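Local coordinates for alpha-1,2-Mannosidase (Trichoderma reesei, PDB 1HCU), which probably trims alpha-1,2-linked mannose residues from high-mannose N-glycans of glycoproteins, with calcium as its cofactor, at residues A[51-60]-A[94-105]; A[170-178]-A[222-233]. All coordinates share one frame; numbering follows the deposited sequence.

How the interactions relate
Interaction 1 closes along the chain before interaction 2 opens, and their centres lie about 22 Å apart. They touch where Phe99 and Ser97 meet Ala176 and Glu177. Phe99 CB, on the helix that carries Glu100, packs 3.6 Å from Glu177 OE2. Interaction 1 holds Glu100, a predicted proton donor, whose side chain is about 9 Å from the bound calcium ion. Interaction 2 also comes near this site. The side chain of Asn174 lies about 8 Å from that of Glu100 and about 7 Å from that of Asp245, another predicted active-site residue. The far end of interaction 2 carries the N-linked glycan on Asn230. It therefore runs from near the active site to a glycosylated surface.

Interaction 1: A[51-60]-A[94-105]; sequences RNGWGSSAID and QGSSVFETNIRY
Tyr105 sends its hydroxyl into the type I' turn from Arg51 to Trp54. Its OH donates to Arg51 O at 2.9 Å, tilted 17° from the carbonyl plane. The CB of Tyr105 points away from 51-60, but CG sits beside the backbone N (chi1 -67°) and the ring comes back to the turn. This part is buried and tightly packed. The six-membered ring of Trp54 turns its edge to the Tyr105 face in a T-shaped stack, with centroids 5.6 Å apart and planes at 86°. Trp54 CB presses on Tyr105 CZ at 3.5 Å. Ile59 CG1 meets the ring edge, 3.8 Å from Tyr105 CD2.

The other side is looser and watered. The bent chain of Arg51 lays its guanidinium over Glu100 CB, which is 3.4 Å from NH2. One water accepts from Arg51 NH2 and Ser97 N. A second accepts from Arg51 NE and donates to Thr101 OG1. No N-H of Arg51 points at Glu100 OE1. Arg104 NH1 instead makes a hydrogen-bonded salt bridge to Glu100 OE1 at 2.6 Å. Asp60 OD2 is 3.9 Å from Arg104 NE, a long salt bridge of charges alone. NE bonds to Ser451 OG, and His488 and Ser451 hold the Asp60 carboxylate. The geometry is consistent with Arg104 positioning the carboxylate of Glu100, the predicted proton donor, from the second shell.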
loop_
_atom_site.group_PDB
_atom_site.type_symbol
_atom_site.label_atom_id
_atom_site.label_comp_id
_atom_site.label_asym_id
_atom_site.label_seq_id
_atom_site.Cartn_x
_atom_site.Cartn_y
_atom_site.Cartn_z
ATOM N N ARG A 51 7.581 0.945 -14.617
ATOM C CA ARG A 51 6.211 0.467 -14.698
ATOM C C ARG A 51 5.805 0.206 -16.146
ATOM O O ARG A 51 4.702 0.559 -16.573
ATOM C CB ARG A 51 5.280 1.500 -14.059
ATOM C CG ARG A 51 4.413 0.988 -12.904
ATOM C CD ARG A 51 5.219 0.275 -11.811
ATOM N NE ARG A 51 5.470 -1.120 -12.164
ATOM C CZ ARG A 51 6.341 -1.910 -11.550
ATOM N NH1 ARG A 51 7.062 -1.453 -10.530
ATOM N NH2 ARG A 51 6.510 -3.154 -11.979
ATOM N N ASN A 52 6.713 -0.396 -16.905
ATOM C CA ASN A 52 6.445 -0.738 -18.299
ATOM C C ASN A 52 6.156 0.446 -19.236
ATOM O O ASN A 52 5.669 0.256 -20.348
ATOM C CB ASN A 52 5.295 -1.751 -18.355
ATOM C CG ASN A 52 5.601 -3.012 -17.574
ATOM O OD1 ASN A 52 6.527 -3.744 -17.905
ATOM N ND2 ASN A 52 4.835 -3.261 -16.521
ATOM N N GLY A 53 6.449 1.661 -18.782
ATOM C CA GLY A 53 6.248 2.827 -19.619
ATOM C C GLY A 53 4.824 3.248 -19.943
ATOM O O GLY A 53 4.589 3.909 -20.959
ATOM N N TRP A 54 3.871 2.878 -19.095
ATOM C CA TRP A 54 2.489 3.254 -19.324
ATOM C C TRP A 54 2.127 4.591 -18.661
ATOM O O TRP A 54 1.004 5.069 -18.803
ATOM C CB TRP A 54 1.535 2.147 -18.837
ATOM C CG TRP A 54 1.502 0.933 -19.740
ATOM C CD1 TRP A 54 1.408 0.928 -21.110
ATOM C CD2 TRP A 54 1.539 -0.445 -19.338
ATOM N NE1 TRP A 54 1.387 -0.366 -21.581
ATOM C CE2 TRP A 54 1.464 -1.228 -20.517
ATOM C CE3 TRP A 54 1.626 -1.094 -18.098
ATOM C CZ2 TRP A 54 1.475 -2.628 -20.492
ATOM C CZ3 TRP A 54 1.637 -2.490 -18.074
ATOM C CH2 TRP A 54 1.562 -3.239 -19.268
ATOM N N GLY A 55 3.073 5.198 -17.948
ATOM C CA GLY A 55 2.792 6.471 -17.298
ATOM C C GLY A 55 2.352 6.304 -15.855
ATOM O O GLY A 55 1.380 6.917 -15.405
ATOM N N SER A 56 3.090 5.473 -15.133
ATOM C CA SER A 56 2.827 5.160 -13.740
ATOM C C SER A 56 2.423 6.356 -12.858
ATOM O O SER A 56 1.308 6.389 -12.330
ATOM C CB SER A 56 4.068 4.468 -13.154
ATOM O OG SER A 56 3.801 3.919 -11.881
ATOM N N SER A 57 3.315 7.334 -12.702
ATOM C CA SER A 57 3.020 8.501 -11.869
ATOM C C SER A 57 1.740 9.249 -12.248
ATOM O O SER A 57 1.044 9.762 -11.376
ATOM C CB SER A 57 4.200 9.483 -11.875
ATOM O OG SER A 57 5.327 8.930 -11.219
ATOM N N ALA A 58 1.424 9.319 -13.536
ATOM C CA ALA A 58 0.208 10.029 -13.952
ATOM C C ALA A 58 -1.065 9.314 -13.502
ATOM O O ALA A 58 -2.000 9.950 -13.030
ATOM C CB ALA A 58 0.194 10.216 -15.476
ATOM N N ILE A 59 -1.094 7.992 -13.640
ATOM C CA ILE A 59 -2.268 7.209 -13.251
ATOM C C ILE A 59 -2.402 7.094 -11.733
ATOM O O ILE A 59 -3.494 7.230 -11.177
ATOM C CB ILE A 59 -2.207 5.791 -13.860
ATOM C CG1 ILE A 59 -2.035 5.887 -15.383
ATOM C CG2 ILE A 59 -3.470 5.012 -13.514
ATOM C CD1 ILE A 59 -3.146 6.656 -16.089
ATOM N N ASP A 60 -1.278 6.850 -11.072
ATOM C CA ASP A 60 -1.242 6.714 -9.626
ATOM C C ASP A 60 -1.641 8.006 -8.897
ATOM O O ASP A 60 -2.234 7.950 -7.822
ATOM C CB ASP A 60 0.160 6.274 -9.200
ATOM C CG ASP A 60 0.152 4.987 -8.396
ATOM O OD1 ASP A 60 -0.874 4.271 -8.434
ATOM O OD2 ASP A 60 1.174 4.683 -7.735
ATOM N N GLN A 94 9.370 -7.563 -22.793
ATOM C CA GLN A 94 9.527 -6.967 -21.476
ATOM C C GLN A 94 8.535 -7.555 -20.473
ATOM O O GLN A 94 7.324 -7.536 -20.698
ATOM C CB GLN A 94 9.334 -5.456 -21.540
ATOM C CG GLN A 94 9.523 -4.809 -20.194
ATOM C CD GLN A 94 9.393 -3.312 -20.234
ATOM O OE1 GLN A 94 8.316 -2.778 -20.461
ATOM N NE2 GLN A 94 10.500 -2.619 -20.005
ATOM N N GLY A 95 9.052 -8.057 -19.358
ATOM C CA GLY A 95 8.198 -8.641 -18.341
ATOM C C GLY A 95 7.315 -7.627 -17.638
ATOM O O GLY A 95 7.713 -6.472 -17.450
ATOM N N SER A 96 6.111 -8.050 -17.255
ATOM C CA SER A 96 5.175 -7.169 -16.565
ATOM C C SER A 96 4.703 -7.793 -15.264
ATOM O O SER A 96 4.194 -8.913 -15.263
ATOM C CB SER A 96 3.962 -6.877 -17.458
ATOM O OG SER A 96 2.925 -6.239 -16.720
ATOM N N SER A 97 4.866 -7.071 -14.161
ATOM C CA SER A 97 4.429 -7.578 -12.859
ATOM C C SER A 97 2.915 -7.516 -12.757
ATOM O O SER A 97 2.321 -6.432 -12.791
ATOM C CB SER A 97 5.033 -6.752 -11.717
ATOM O OG SER A 97 4.500 -7.149 -10.457
ATOM N N VAL A 98 2.288 -8.678 -12.643
ATOM C CA VAL A 98 0.841 -8.732 -12.509
ATOM C C VAL A 98 0.427 -7.899 -11.287
ATOM O O VAL A 98 -0.488 -7.079 -11.367
ATOM C CB VAL A 98 0.371 -10.188 -12.310
ATOM C CG1 VAL A 98 -1.139 -10.225 -12.110
ATOM C CG2 VAL A 98 0.796 -11.033 -13.506
ATOM N N PHE A 99 1.125 -8.110 -10.171
ATOM C CA PHE A 99 0.861 -7.404 -8.908
ATOM C C PHE A 99 1.035 -5.882 -8.961
ATOM O O PHE A 99 0.099 -5.131 -8.672
ATOM C CB PHE A 99 1.756 -7.982 -7.799
ATOM C CG PHE A 99 1.752 -7.177 -6.523
ATOM C CD1 PHE A 99 0.615 -7.115 -5.718
ATOM C CD2 PHE A 99 2.892 -6.479 -6.125
ATOM C CE1 PHE A 99 0.614 -6.372 -4.536
ATOM C CE2 PHE A 99 2.901 -5.734 -4.945
ATOM C CZ PHE A 99 1.758 -5.681 -4.148
ATOM N N GLU A 100 2.233 -5.425 -9.313
ATOM C CA GLU A 100 2.508 -3.987 -9.385
ATOM C C GLU A 100 1.580 -3.291 -10.376
ATOM O O GLU A 100 1.073 -2.200 -10.102
ATOM C CB GLU A 100 3.961 -3.735 -9.802
ATOM C CG GLU A 100 5.030 -4.358 -8.901
ATOM C CD GLU A 100 4.985 -3.835 -7.469
ATOM O OE1 GLU A 100 4.511 -2.700 -7.255
ATOM O OE2 GLU A 100 5.443 -4.554 -6.557
ATOM N N THR A 101 1.354 -3.921 -11.526
ATOM C CA THR A 101 0.493 -3.338 -12.550
ATOM C C THR A 101 -0.953 -3.223 -12.068
ATOM O O THR A 101 -1.628 -2.221 -12.304
ATOM C CB THR A 101 0.531 -4.183 -13.847
ATOM O OG1 THR A 101 1.888 -4.314 -14.284
ATOM C CG2 THR A 101 -0.282 -3.519 -14.951
ATOM N N ASN A 102 -1.410 -4.256 -11.375
ATOM C CA ASN A 102 -2.762 -4.312 -10.853
ATOM C C ASN A 102 -3.091 -3.212 -9.849
ATOM O O ASN A 102 -4.062 -2.474 -10.019
ATOM C CB ASN A 102 -2.992 -5.678 -10.197
ATOM C CG ASN A 102 -4.303 -5.745 -9.441
ATOM O OD1 ASN A 102 -5.376 -5.861 -10.038
ATOM N ND2 ASN A 102 -4.226 -5.647 -8.124
ATOM N N ILE A 103 -2.287 -3.112 -8.797
ATOM C CA ILE A 103 -2.529 -2.133 -7.745
ATOM C C ILE A 103 -2.391 -0.674 -8.187
ATOM O O ILE A 103 -3.108 0.201 -7.684
ATOM C CB ILE A 103 -1.606 -2.402 -6.515
ATOM C CG1 ILE A 103 -0.146 -2.101 -6.861
ATOM C CG2 ILE A 103 -1.755 -3.853 -6.066
ATOM C CD1 ILE A 103 0.813 -2.234 -5.682
ATOM N N ARG A 104 -1.486 -0.411 -9.128
ATOM C CA ARG A 104 -1.282 0.959 -9.616
ATOM C C ARG A 104 -2.220 1.356 -10.757
ATOM O O ARG A 104 -3.062 2.238 -10.608
ATOM C CB ARG A 104 0.162 1.159 -10.089
ATOM C CG ARG A 104 1.216 1.196 -8.998
ATOM C CD ARG A 104 2.544 1.652 -9.584
ATOM N NE ARG A 104 3.596 1.730 -8.581
ATOM C CZ ARG A 104 4.002 0.699 -7.850
ATOM N NH1 ARG A 104 3.436 -0.488 -8.021
ATOM N NH2 ARG A 104 4.970 0.853 -6.952
ATOM N N TYR A 105 -2.065 0.701 -11.900
ATOM C CA TYR A 105 -2.865 1.031 -13.071
ATOM C C TYR A 105 -4.349 0.693 -12.957
ATOM O O TYR A 105 -5.202 1.575 -13.013
ATOM C CB TYR A 105 -2.241 0.365 -14.297
ATOM C CG TYR A 105 -0.887 0.953 -14.647
ATOM C CD1 TYR A 105 0.286 0.208 -14.513
ATOM C CD2 TYR A 105 -0.787 2.256 -15.148
ATOM C CE1 TYR A 105 1.531 0.749 -14.881
ATOM C CE2 TYR A 105 0.443 2.802 -15.517
ATOM C CZ TYR A 105 1.599 2.044 -15.388
ATOM O OH TYR A 105 2.801 2.571 -15.816
HETATM O O HOH W 1 6.124 -4.560 -14.398
HETATM O O HOH W 2 3.682 -2.219 -14.212
#

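Interaction 2: A[170-178]-A[222-233]; sequences ASSNNVAEI and IGTFVSTSNGTF. With NAG (2-acetamido-2-deoxy-beta-D-glucopyranose), chain E.
Strands 172-174 and 225-227 run antiparallel as a two-stranded sheet, their axes 4.5 Å apart and their directions at 150°. Asn173 and Val226 form the hydrogen-bonded pair: Asn173 N gives to Val226 O at 3.0 Å, and Val226 N gives to Asn173 O at 2.7 Å. Ser172 with Ser227 and Asn174 with Phe225 are the non-hydrogen-bonded pairs beside it. Val175 N, in the first turn of helix 175-178, also gives to Thr224 O.

Thr228 clamps the other end. Its N donates to Ser171 O at 2.8 Å, from 52° above the carbonyl plane. The hydroxyl sits between the backbone N and the carbonyl carbon (chi1 61°), where OG1 donates to Ala170 O at 2.9 Å. The methyl branch CG2 lies 3.4 Å from Ser172 N. A valine in its place would probably leave Ala170 O without this donor, with the backbone bond to Ser171 O left as the tie at this end.

Val226 joins an apolar cluster with Val175, Ile178, Ile222 and Phe233. Val175 CG1 meets Ile222 CD1 at 3.6 Å and also touches Val226 CG2 and Phe233 CE2. Val226 CG2 lies over one face of the Phe233 ring. Ile178 CD1 reaches Val226 CB at 3.8 Å.

Ser227 turns its hydroxyl to the glycan, hydrogen-bonding to O6 of the sugar attached to Asn230 ND2. Asn230 OD1 accepts from both Thr232 N and Thr232 OG1; the backbone bond makes an Asx turn within the glycosylation sequon.

Val175 and Ile178 rest on Leu208 of helix 196-209, and Ala176 touches Asp245 of helix 245-257. Helix 175-178 thus lies against both helices, and Ile222 adds a second contact to 245-257 through Phe247 and Tyr248.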
loop_
_atom_site.group_PDB
_atom_site.type_symbol
_atom_site.label_atom_id
_atom_site.label_comp_id
_atom_site.label_asym_id
_atom_site.label_seq_id
_atom_site.Cartn_x
_atom_site.Cartn_y
_atom_site.Cartn_z
ATOM N N ALA A 170 6.188 -19.246 -14.540
ATOM C CA ALA A 170 6.757 -19.480 -13.213
ATOM C C ALA A 170 6.043 -20.670 -12.587
ATOM O O ALA A 170 4.897 -20.964 -12.936
ATOM C CB ALA A 170 6.587 -18.243 -12.336
ATOM N N SER A 171 6.714 -21.346 -11.662
ATOM C CA SER A 171 6.133 -22.509 -10.999
ATOM C C SER A 171 5.540 -22.194 -9.623
ATOM O O SER A 171 4.937 -23.065 -8.992
ATOM C CB SER A 171 7.186 -23.607 -10.864
ATOM O OG SER A 171 8.307 -23.134 -10.143
ATOM N N SER A 172 5.715 -20.957 -9.162
ATOM C CA SER A 172 5.178 -20.535 -7.870
ATOM C C SER A 172 5.103 -19.018 -7.783
ATOM O O SER A 172 5.694 -18.311 -8.597
ATOM C CB SER A 172 6.042 -21.055 -6.715
ATOM O OG SER A 172 7.279 -20.372 -6.663
ATOM N N ASN A 173 4.385 -18.531 -6.777
ATOM C CA ASN A 173 4.199 -17.105 -6.558
ATOM C C ASN A 173 4.064 -16.916 -5.040
ATOM O O ASN A 173 3.927 -17.906 -4.302
ATOM C CB ASN A 173 2.912 -16.670 -7.277
ATOM C CG ASN A 173 2.849 -15.169 -7.547
ATOM O OD1 ASN A 173 3.714 -14.396 -7.126
ATOM N ND2 ASN A 173 1.808 -14.754 -8.258
ATOM N N ASN A 174 4.121 -15.665 -4.571
ATOM C CA ASN A 174 3.969 -15.387 -3.142
ATOM C C ASN A 174 2.528 -14.971 -2.843
ATOM O O ASN A 174 1.817 -14.495 -3.731
ATOM C CB ASN A 174 4.963 -14.305 -2.652
ATOM C CG ASN A 174 4.837 -12.975 -3.398
ATOM O OD1 ASN A 174 5.518 -12.742 -4.403
ATOM N ND2 ASN A 174 3.973 -12.102 -2.904
ATOM N N VAL A 175 2.104 -15.160 -1.595
ATOM C CA VAL A 175 0.745 -14.839 -1.182
ATOM C C VAL A 175 0.370 -13.374 -1.352
ATOM O O VAL A 175 -0.775 -13.063 -1.676
ATOM C CB VAL A 175 0.473 -15.276 0.294
ATOM C CG1 VAL A 175 0.640 -16.783 0.419
ATOM C CG2 VAL A 175 1.402 -14.550 1.256
ATOM N N ALA A 176 1.310 -12.459 -1.148
ATOM C CA ALA A 176 0.966 -11.055 -1.329
ATOM C C ALA A 176 0.546 -10.785 -2.777
ATOM O O ALA A 176 -0.493 -10.179 -3.015
ATOM C CB ALA A 176 2.135 -10.154 -0.940
ATOM N N GLU A 177 1.335 -11.245 -3.743
ATOM C CA GLU A 177 1.018 -10.994 -5.150
ATOM C C GLU A 177 -0.197 -11.771 -5.659
ATOM O O GLU A 177 -0.886 -11.331 -6.576
ATOM C CB GLU A 177 2.253 -11.270 -6.018
ATOM C CG GLU A 177 3.471 -10.479 -5.529
ATOM C CD GLU A 177 4.606 -10.399 -6.533
ATOM O OE1 GLU A 177 5.767 -10.277 -6.096
ATOM O OE2 GLU A 177 4.341 -10.444 -7.755
ATOM N N ILE A 178 -0.461 -12.920 -5.048
ATOM C CA ILE A 178 -1.606 -13.734 -5.412
ATOM C C ILE A 178 -2.864 -13.163 -4.763
ATOM O O ILE A 178 -3.920 -13.084 -5.388
ATOM C CB ILE A 178 -1.456 -15.175 -4.897
ATOM C CG1 ILE A 178 -0.298 -15.877 -5.607
ATOM C CG2 ILE A 178 -2.767 -15.926 -5.087
ATOM C CD1 ILE A 178 0.021 -17.245 -5.034
ATOM N N ILE A 222 -0.414 -18.271 7.307
ATOM C CA ILE A 222 -0.005 -19.135 6.205
ATOM C C ILE A 222 1.423 -18.943 5.719
ATOM O O ILE A 222 2.137 -18.048 6.171
ATOM C CB ILE A 222 -0.966 -18.941 4.995
ATOM C CG1 ILE A 222 -0.898 -17.495 4.474
ATOM C CG2 ILE A 222 -2.399 -19.242 5.435
ATOM C CD1 ILE A 222 -1.676 -17.250 3.172
ATOM N N GLY A 223 1.826 -19.798 4.783
ATOM C CA GLY A 223 3.164 -19.731 4.212
ATOM C C GLY A 223 3.260 -18.598 3.203
ATOM O O GLY A 223 2.269 -17.923 2.933
ATOM N N THR A 224 4.444 -18.408 2.627
ATOM C CA THR A 224 4.691 -17.331 1.679
ATOM C C THR A 224 4.572 -17.690 0.195
ATOM O O THR A 224 4.038 -16.912 -0.593
ATOM C CB THR A 224 6.097 -16.721 1.919
ATOM O OG1 THR A 224 6.195 -16.251 3.267
ATOM C CG2 THR A 224 6.356 -15.557 0.972
ATOM N N PHE A 225 5.072 -18.860 -0.188
ATOM C CA PHE A 225 5.033 -19.268 -1.592
ATOM C C PHE A 225 4.069 -20.404 -1.908
ATOM O O PHE A 225 4.017 -21.413 -1.202
ATOM C CB PHE A 225 6.441 -19.627 -2.056
ATOM C CG PHE A 225 7.461 -18.564 -1.742
ATOM C CD1 PHE A 225 8.363 -18.732 -0.691
ATOM C CD2 PHE A 225 7.512 -17.390 -2.491
ATOM C CE1 PHE A 225 9.302 -17.749 -0.392
ATOM C CE2 PHE A 225 8.446 -16.398 -2.199
ATOM C CZ PHE A 225 9.343 -16.579 -1.149
ATOM N N VAL A 226 3.307 -20.209 -2.982
ATOM C CA VAL A 226 2.308 -21.170 -3.434
ATOM C C VAL A 226 2.599 -21.664 -4.853
ATOM O O VAL A 226 2.900 -20.881 -5.754
ATOM C CB VAL A 226 0.889 -20.549 -3.398
ATOM C CG1 VAL A 226 -0.136 -21.552 -3.914
ATOM C CG2 VAL A 226 0.544 -20.136 -1.994
ATOM N N SER A 227 2.511 -22.977 -5.025
ATOM C CA SER A 227 2.757 -23.642 -6.300
ATOM C C SER A 227 1.703 -23.255 -7.339
ATOM O O SER A 227 0.504 -23.268 -7.047
ATOM C CB SER A 227 2.729 -25.158 -6.076
ATOM O OG SER A 227 2.686 -25.860 -7.303
ATOM N N THR A 228 2.142 -22.916 -8.548
ATOM C CA THR A 228 1.202 -22.543 -9.599
ATOM C C THR A 228 0.580 -23.772 -10.265
ATOM O O THR A 228 -0.490 -23.683 -10.866
ATOM C CB THR A 228 1.877 -21.674 -10.679
ATOM O OG1 THR A 228 2.948 -22.405 -11.291
ATOM C CG2 THR A 228 2.430 -20.398 -10.053
ATOM N N SER A 229 1.246 -24.919 -10.140
ATOM C CA SER A 229 0.750 -26.161 -10.721
ATOM C C SER A 229 -0.344 -26.827 -9.884
ATOM O O SER A 229 -1.275 -27.398 -10.442
ATOM C CB SER A 229 1.903 -27.156 -10.948
ATOM O OG SER A 229 2.508 -27.563 -9.731
ATOM N N ASN A 230 -0.246 -26.766 -8.557
ATOM C CA ASN A 230 -1.275 -27.397 -7.720
ATOM C C ASN A 230 -1.779 -26.560 -6.544
ATOM O O ASN A 230 -2.544 -27.049 -5.708
ATOM C CB ASN A 230 -0.789 -28.753 -7.202
ATOM C CG ASN A 230 0.543 -28.664 -6.501
ATOM O OD1 ASN A 230 0.769 -27.772 -5.685
ATOM N ND2 ASN A 230 1.429 -29.605 -6.811
ATOM N N GLY A 231 -1.343 -25.305 -6.483
ATOM C CA GLY A 231 -1.769 -24.406 -5.427
ATOM C C GLY A 231 -1.497 -24.839 -3.999
ATOM O O GLY A 231 -2.237 -24.474 -3.092
ATOM N N THR A 232 -0.441 -25.606 -3.775
ATOM C CA THR A 232 -0.134 -26.047 -2.418
ATOM C C THR A 232 1.019 -25.246 -1.836
ATOM O O THR A 232 1.882 -24.772 -2.569
ATOM C CB THR A 232 0.241 -27.542 -2.390
ATOM O OG1 THR A 232 1.474 -27.736 -3.092
ATOM C CG2 THR A 232 -0.853 -28.376 -3.052
ATOM N N PHE A 233 1.030 -25.078 -0.519
ATOM C CA PHE A 233 2.111 -24.332 0.124
ATOM C C PHE A 233 3.323 -25.224 0.312
ATOM O O PHE A 233 3.198 -26.438 0.472
ATOM C CB PHE A 233 1.676 -23.788 1.487
ATOM C CG PHE A 233 0.660 -22.688 1.406
ATOM C CD1 PHE A 233 -0.644 -22.957 1.007
ATOM C CD2 PHE A 233 1.010 -21.381 1.726
ATOM C CE1 PHE A 233 -1.588 -21.941 0.927
ATOM C CE2 PHE A 233 0.071 -20.354 1.651
ATOM C CZ PHE A 233 -1.232 -20.633 1.250
HETATM C C1 NAG E . 2.776 -29.535 -6.279
HETATM C C2 NAG E . 3.262 -30.928 -5.859
HETATM C C3 NAG E . 4.696 -30.828 -5.321
HETATM C C4 NAG E . 5.614 -30.089 -6.301
HETATM C C5 NAG E . 4.986 -28.744 -6.691
HETATM C C6 NAG E . 5.791 -28.008 -7.738
HETATM C C7 NAG E . 1.618 -32.489 -5.029
HETATM C C8 NAG E . 1.668 -33.607 -4.000
HETATM N N2 NAG E . 2.393 -31.432 -4.812
HETATM O O3 NAG E . 5.206 -32.133 -5.076
HETATM O O4 NAG E . 6.881 -29.857 -5.694
HETATM O O5 NAG E . 3.670 -28.956 -7.235
HETATM O O6 NAG E . 5.564 -26.609 -7.672
HETATM O O7 NAG E . 0.884 -32.590 -6.013
HETATM O O HOH W 3 4.592 -25.391 -9.858
#